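Local coordinates for protein probable acetyltransferase (Agrobacterium tumefaciens, PDB 2GE3) that probably transfers the acetyl group of the bound acetyl coenzyme A to an acceptor, as a member of the GNAT acetyltransferase family, at residues Gly87-Gly92 with Arg105-Thr110; Arg109-Ala114 with Glu138-Ala143. All blocks are in the same frame, centred on the assembly; numbering follows the deposited sequence.

Interactions 1 and 2 follow one another along helix 102-117, sharing Arg109 and Thr110, and their centres lie 7 Å apart. Interaction 1 packs the upstream turns of the helix on strand 86-93; interaction 2 joins the next turn to the end of helix 131-140. The two form one apolar layer: Met107 SE of interaction 1 lies 3.6 Å from Ile140 CG1 of interaction 2, and Leu89 CD1 comes within 4.3 Å of Phe142 CZ. Both also reach acetyl coenzyme A from different parts of the pocket, residues 87-92 at the pantetheine arm through the backbone of Met91 and residues 138-143 at the ribose phosphate end through Lys139.

Interaction 1 of 2, residues Gly87-Gly92 with Arg105-Thr110; sequences GTLGMG and RLMRRT. With ACO (acetyl coenzyme *a), chain E.
Met91 and Met107, both selenomethionines in this crystal, meet between strand 86-93 and helix 102-117 with their side chains crossing at about a right angle. Met91 SE lies 3.1 Å from Met107 CE, shorter than normal packing, so its exact value is doubtful; the two selenium atoms are 4.0 Å apart. Met91 CG sits between the backbone N and the carbonyl carbon (chi1 64°), and the chain then runs extended before bending at chi3, which brings its CE within 4.2 Å of Leu106 CB. The first bond of the Met107 side chain points neither at the strand nor away from it, but the chain, bent at chi3, brings its methyl end in to Met91. Two residues back along the strand, Leu89 CD1 packs on Met107 CG at 4.2 Å.

Within the helix, Thr110 turns its hydroxyl back to the preceding turn, where OG1 donates to Leu106 O at 2.7 Å. Thr110 N binds the same carbonyl oxygen from the opposite face of its plane, so two donors grip it. Toward the ligand, Met91 O accepts a weak hydrogen bond from the pantetheine amide N4P of acetyl coenzyme A at 2.9 Å, bent to 127° at the hydrogen, while CG, SE and CE of Met91 all lie against the pantetheine methyl CEP.

The axes of 87-92 and 105-110 run roughly antiparallel, at 150°, and approach to 10.3 Å, within the beta-alpha-beta unit that strand 121-127 completes. Leu106 and Thr110 also touch Cys73 of strand 68-77, and Met107 packs on Leu136 and Tyr137 of helix 131-140.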
# COMPACT_ATOMS: atom_id res chain seq x y z
N GLY A 87 4.94 9.64 -1.25
CA GLY A 87 5.57 9.09 -0.03
C GLY A 87 4.48 8.70 0.99
O GLY A 87 3.41 9.29 0.97
N THR A 88 4.74 7.68 1.83
CA THR A 88 3.85 7.25 2.90
C THR A 88 4.40 7.72 4.24
O THR A 88 5.56 7.47 4.54
CB THR A 88 3.74 5.76 2.95
OG1 THR A 88 3.30 5.33 1.69
CG2 THR A 88 2.67 5.26 4.01
N LEU A 89 3.59 8.43 4.98
CA LEU A 89 3.96 8.94 6.29
C LEU A 89 3.66 7.95 7.47
O LEU A 89 2.64 7.30 7.47
CB LEU A 89 3.32 10.34 6.53
CG LEU A 89 3.76 11.16 7.79
CD1 LEU A 89 3.77 12.60 7.47
CD2 LEU A 89 2.80 10.89 8.87
N GLY A 90 4.61 7.77 8.41
CA GLY A 90 4.31 7.18 9.74
C GLY A 90 4.96 8.02 10.86
O GLY A 90 5.90 8.76 10.64
N MSE A 91 4.41 7.94 12.06
CA MSE A 91 4.91 8.71 13.16
C MSE A 91 4.35 8.19 14.45
O MSE A 91 3.29 7.53 14.45
CB MSE A 91 4.48 10.15 13.03
CG MSE A 91 3.01 10.29 13.11
SE MSE A 91 2.66 12.30 12.84
CE MSE A 91 4.12 13.08 14.13
N GLY A 92 5.04 8.54 15.54
CA GLY A 92 4.68 8.05 16.87
C GLY A 92 5.38 8.88 17.90
O GLY A 92 6.47 9.44 17.67
N ARG A 105 4.95 19.77 15.22
CA ARG A 105 6.29 20.22 14.86
C ARG A 105 7.07 19.21 14.06
O ARG A 105 7.72 19.55 13.10
CB ARG A 105 7.15 20.56 16.12
CG ARG A 105 6.68 21.71 17.04
CD ARG A 105 7.92 22.12 17.79
NE ARG A 105 7.98 21.66 19.10
CZ ARG A 105 9.09 21.37 19.77
NH1 ARG A 105 10.31 21.39 19.23
NH2 ARG A 105 8.94 21.01 21.03
N LEU A 106 7.06 17.97 14.49
CA LEU A 106 7.70 16.88 13.72
C LEU A 106 7.12 16.75 12.30
O LEU A 106 7.89 16.59 11.34
CB LEU A 106 7.46 15.57 14.45
CG LEU A 106 8.42 14.47 14.91
CD1 LEU A 106 9.88 14.81 15.13
CD2 LEU A 106 7.74 13.81 16.21
N MSE A 107 5.78 16.80 12.16
CA MSE A 107 5.15 16.78 10.85
C MSE A 107 5.57 17.93 9.95
O MSE A 107 5.91 17.68 8.83
CB MSE A 107 3.64 16.84 10.95
CG MSE A 107 2.90 15.98 9.88
SE MSE A 107 1.16 15.37 10.76
CE MSE A 107 2.06 15.32 12.39
N ARG A 108 5.52 19.18 10.44
CA ARG A 108 6.00 20.32 9.67
C ARG A 108 7.39 20.22 9.10
O ARG A 108 7.64 20.65 7.96
CB ARG A 108 5.84 21.63 10.49
CG ARG A 108 4.42 21.82 10.85
CD ARG A 108 3.91 23.19 10.96
NE ARG A 108 3.17 23.30 12.19
CZ ARG A 108 1.86 23.42 12.35
NH1 ARG A 108 0.93 23.47 11.28
NH2 ARG A 108 1.49 23.53 13.63
N ARG A 109 8.32 19.77 9.94
CA ARG A 109 9.70 19.58 9.50
C ARG A 109 9.78 18.48 8.46
O ARG A 109 10.56 18.57 7.48
CB ARG A 109 10.61 19.20 10.68
CG ARG A 109 10.92 20.42 11.65
CD ARG A 109 11.83 21.46 10.87
NE ARG A 109 13.18 20.90 10.60
CZ ARG A 109 14.12 20.74 11.54
NH1 ARG A 109 13.87 21.02 12.83
NH2 ARG A 109 15.31 20.24 11.21
N THR A 110 9.04 17.40 8.69
CA THR A 110 9.12 16.21 7.84
C THR A 110 8.48 16.50 6.47
O THR A 110 9.02 16.10 5.47
CB THR A 110 8.51 14.97 8.54
OG1 THR A 110 9.18 14.78 9.80
CG2 THR A 110 8.64 13.62 7.66
N1A ACO E . -9.89 13.99 20.12
C2A ACO E . -9.90 15.04 19.30
N3A ACO E . -8.83 15.86 19.21
C4A ACO E . -7.73 15.65 19.98
C5A ACO E . -7.66 14.53 20.87
C6A ACO E . -8.83 13.67 20.92
N6A ACO E . -8.75 12.56 21.77
N7A ACO E . -6.45 14.60 21.57
C8A ACO E . -5.76 15.65 21.11
N9A ACO E . -6.55 16.28 20.20
C1B ACO E . -6.14 17.44 19.46
C2B ACO E . -5.36 18.50 20.23
O2B ACO E . -6.35 19.43 20.71
C3B ACO E . -4.51 18.99 19.06
O3B ACO E . -5.35 19.74 18.16
P3B ACO E . -5.64 21.35 18.23
O7A ACO E . -6.45 21.74 19.46
O8A ACO E . -6.50 21.40 16.97
O9A ACO E . -4.30 21.97 18.39
C4B ACO E . -4.15 17.75 18.24
O4B ACO E . -5.25 16.87 18.45
C5B ACO E . -2.87 17.06 18.77
O5B ACO E . -1.75 17.82 18.34
P1A ACO E . -0.29 17.58 18.80
O1A ACO E . 0.50 18.26 17.75
O2A ACO E . -0.42 18.03 20.24
O3A ACO E . -0.20 15.97 18.66
P2A ACO E . 0.79 14.94 19.30
O4A ACO E . 2.10 15.46 19.81
O5A ACO E . -0.07 14.21 20.30
O6A ACO E . 1.11 13.98 18.01
CBP ACO E . 0.28 11.77 17.38
CCP ACO E . 0.01 13.28 17.39
CDP ACO E . -1.02 11.07 16.86
CEP ACO E . 1.48 11.42 16.50
CAP ACO E . 0.71 11.21 18.80
OAP ACO E . -0.36 11.52 19.66
C9P ACO E . 0.97 9.74 18.97
O9P ACO E . 2.11 9.30 18.79
N8P ACO E . -0.04 8.92 19.33
C7P ACO E . 0.21 7.46 19.37
C6P ACO E . 0.67 6.87 18.06
C5P ACO E . -0.07 7.25 16.80
O5P ACO E . -1.29 7.42 16.77
N4P ACO E . 0.67 7.33 15.69
C3P ACO E . 0.17 8.00 14.51
C2P ACO E . -0.96 7.18 13.92
S1P ACO E . -0.32 5.66 13.26
C ACO E . -1.57 5.96 12.19
O ACO E . -1.93 7.09 12.06
CH3 ACO E . -2.05 4.76 11.40

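Interaction 2 of 2, residues Arg109-Ala114 with Glu138-Ala143; sequences RTLDAA and EKIGFA. With ACO (acetyl coenzyme *a), chain E.
This is a small apolar contact between helix 102-117 and the C-terminal end of helix 131-140 with the turn that follows, within the GNAT fold. Leu111 is the one residue of 109-114 that touches 138-143. Its CG is anti to the carbonyl carbon (chi1 -68°), and from there the two methyls divide the work: CD1 meets Ile140 CG2 at 3.5 Å and Phe142 CE1 at 4.2 Å, while CD2 lies 4.2 Å from Phe142 CZ. The Leu111 side chain is oblique to both partners. Ile140 presents only its CG2 branch to Leu111; CG1 and CD1 extend toward the preceding turn of helix 102-117, and Ile140 also packs on Ala104, Met107 and Arg108 there. The first bond of the Phe142 side chain runs across the direction to Leu111, and the far end of the ring, CE1 and CZ, comes nearest.

Between these two partners the helix ends in a Schellman motif. Gly141 leaves helical geometry with phi at 115°, where a CB would be jammed against the carbonyl oxygen of Ile140, and one bond back into the last turn is the weak Gly141 N to Glu138 O. That turn brings Ile140 and Phe142 to the same leucine. Strand 158-167 closes the layer: Leu111 and Phe142 both touch Ile166, and Phe142 also packs on Met164. Leu111 touches Ile75 of strand 68-77 as well.

On the ligand side, Lys139 belongs to the acetyl coenzyme A pocket. Its chain leaves with CG anti to the backbone N (chi1 180°) and bends at chi2 and chi3, bringing NZ between two parts of the cofactor: a long, weak hydrogen bond to the ester oxygen O5B at 3.5 Å, and a firmer hydrogen bond of 3.1 Å from Lys139 NZ to O9A of the ribose 3'-phosphate.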
# COMPACT_ATOMS: atom_id res chain seq x y z
N ARG A 109 8.32 19.77 9.94
CA ARG A 109 9.70 19.58 9.50
C ARG A 109 9.78 18.48 8.46
O ARG A 109 10.56 18.57 7.48
CB ARG A 109 10.61 19.20 10.68
CG ARG A 109 10.92 20.42 11.65
CD ARG A 109 11.83 21.46 10.87
NE ARG A 109 13.18 20.90 10.60
CZ ARG A 109 14.12 20.74 11.54
NH1 ARG A 109 13.87 21.02 12.83
NH2 ARG A 109 15.31 20.24 11.21
N THR A 110 9.04 17.40 8.69
CA THR A 110 9.12 16.21 7.84
C THR A 110 8.48 16.50 6.47
O THR A 110 9.02 16.10 5.47
CB THR A 110 8.51 14.97 8.54
OG1 THR A 110 9.18 14.78 9.80
CG2 THR A 110 8.64 13.62 7.66
N LEU A 111 7.35 17.20 6.43
CA LEU A 111 6.71 17.64 5.18
C LEU A 111 7.51 18.64 4.40
O LEU A 111 7.53 18.66 3.14
CB LEU A 111 5.30 18.21 5.47
CG LEU A 111 4.24 17.16 5.95
CD1 LEU A 111 3.00 17.89 6.40
CD2 LEU A 111 3.84 16.14 4.79
N ASP A 112 8.11 19.59 5.13
CA ASP A 112 8.95 20.49 4.45
C ASP A 112 10.14 19.77 3.78
O ASP A 112 10.45 20.02 2.60
CB ASP A 112 9.37 21.62 5.35
CG ASP A 112 9.24 22.99 4.60
OD1 ASP A 112 8.06 23.48 4.29
OD2 ASP A 112 10.32 23.50 4.26
N ALA A 113 10.80 18.86 4.48
CA ALA A 113 11.87 18.12 3.82
C ALA A 113 11.33 17.29 2.61
O ALA A 113 12.06 17.10 1.62
CB ALA A 113 12.53 17.23 4.78
N ALA A 114 10.11 16.75 2.71
CA ALA A 114 9.55 15.98 1.57
C ALA A 114 9.33 16.83 0.32
O ALA A 114 9.54 16.40 -0.80
CB ALA A 114 8.25 15.26 1.94
N GLU A 138 -5.81 16.64 10.24
CA GLU A 138 -6.66 17.76 9.74
C GLU A 138 -6.01 19.15 9.93
O GLU A 138 -5.97 19.92 9.01
CB GLU A 138 -8.07 17.73 10.39
CG GLU A 138 -8.80 16.45 9.89
CD GLU A 138 -10.14 16.19 10.58
OE1 GLU A 138 -10.39 16.80 11.63
OE2 GLU A 138 -10.92 15.33 10.11
N LYS A 139 -5.47 19.41 11.13
CA LYS A 139 -4.89 20.68 11.46
C LYS A 139 -3.74 20.94 10.51
O LYS A 139 -3.60 22.02 10.02
CB LYS A 139 -4.38 20.63 12.90
CG LYS A 139 -3.76 21.86 13.34
CD LYS A 139 -2.67 21.64 14.35
CE LYS A 139 -3.12 20.76 15.54
NZ LYS A 139 -2.01 20.83 16.60
N ILE A 140 -2.87 19.94 10.29
CA ILE A 140 -1.71 20.15 9.42
C ILE A 140 -2.14 20.41 7.96
O ILE A 140 -1.39 20.99 7.25
CB ILE A 140 -0.79 18.91 9.46
CG1 ILE A 140 -0.19 18.72 10.87
CG2 ILE A 140 0.32 19.00 8.41
CD1 ILE A 140 0.58 19.86 11.46
N GLY A 141 -3.34 19.95 7.52
CA GLY A 141 -3.84 20.22 6.19
C GLY A 141 -3.98 18.93 5.32
O GLY A 141 -4.20 19.03 4.12
N PHE A 142 -3.96 17.72 5.91
CA PHE A 142 -4.31 16.50 5.16
C PHE A 142 -5.81 16.53 4.83
O PHE A 142 -6.58 17.01 5.60
CB PHE A 142 -3.97 15.23 5.90
CG PHE A 142 -2.52 14.91 5.84
CD1 PHE A 142 -1.60 15.60 6.66
CD2 PHE A 142 -2.06 13.90 5.00
CE1 PHE A 142 -0.25 15.28 6.62
CE2 PHE A 142 -0.68 13.58 4.94
CZ PHE A 142 0.23 14.24 5.77
N ALA A 143 -6.18 16.10 3.63
CA ALA A 143 -7.52 15.92 3.19
C ALA A 143 -7.93 14.45 3.38
O ALA A 143 -7.14 13.49 3.09
CB ALA A 143 -7.63 16.33 1.67
N1A ACO E . -9.89 13.99 20.12
C2A ACO E . -9.90 15.04 19.30
N3A ACO E . -8.83 15.86 19.21
C4A ACO E . -7.73 15.65 19.98
C5A ACO E . -7.66 14.53 20.87
C6A ACO E . -8.83 13.67 20.92
N6A ACO E . -8.75 12.56 21.77
N7A ACO E . -6.45 14.60 21.57
C8A ACO E . -5.76 15.65 21.11
N9A ACO E . -6.55 16.28 20.20
C1B ACO E . -6.14 17.44 19.46
C2B ACO E . -5.36 18.50 20.23
O2B ACO E . -6.35 19.43 20.71
C3B ACO E . -4.51 18.99 19.06
O3B ACO E . -5.35 19.74 18.16
P3B ACO E . -5.64 21.35 18.23
O7A ACO E . -6.45 21.74 19.46
O8A ACO E . -6.50 21.40 16.97
O9A ACO E . -4.30 21.97 18.39
C4B ACO E . -4.15 17.75 18.24
O4B ACO E . -5.25 16.87 18.45
C5B ACO E . -2.87 17.06 18.77
O5B ACO E . -1.75 17.82 18.34
P1A ACO E . -0.29 17.58 18.80
O1A ACO E . 0.50 18.26 17.75
O2A ACO E . -0.42 18.03 20.24
O3A ACO E . -0.20 15.97 18.66
P2A ACO E . 0.79 14.94 19.30
O4A ACO E . 2.10 15.46 19.81
O5A ACO E . -0.07 14.21 20.30
O6A ACO E . 1.11 13.98 18.01
CBP ACO E . 0.28 11.77 17.38
CCP ACO E . 0.01 13.28 17.39
CDP ACO E . -1.02 11.07 16.86
CEP ACO E . 1.48 11.42 16.50
CAP ACO E . 0.71 11.21 18.80
OAP ACO E . -0.36 11.52 19.66
C9P ACO E . 0.97 9.74 18.97
O9P ACO E . 2.11 9.30 18.79
N8P ACO E . -0.04 8.92 19.33
C7P ACO E . 0.21 7.46 19.37
C6P ACO E . 0.67 6.87 18.06
C5P ACO E . -0.07 7.25 16.80
O5P ACO E . -1.29 7.42 16.77
N4P ACO E . 0.67 7.33 15.69
C3P ACO E . 0.17 8.00 14.51
C2P ACO E . -0.96 7.18 13.92
S1P ACO E . -0.32 5.66 13.26
C ACO E . -1.57 5.96 12.19
O ACO E . -1.93 7.09 12.06
CH3 ACO E . -2.05 4.76 11.40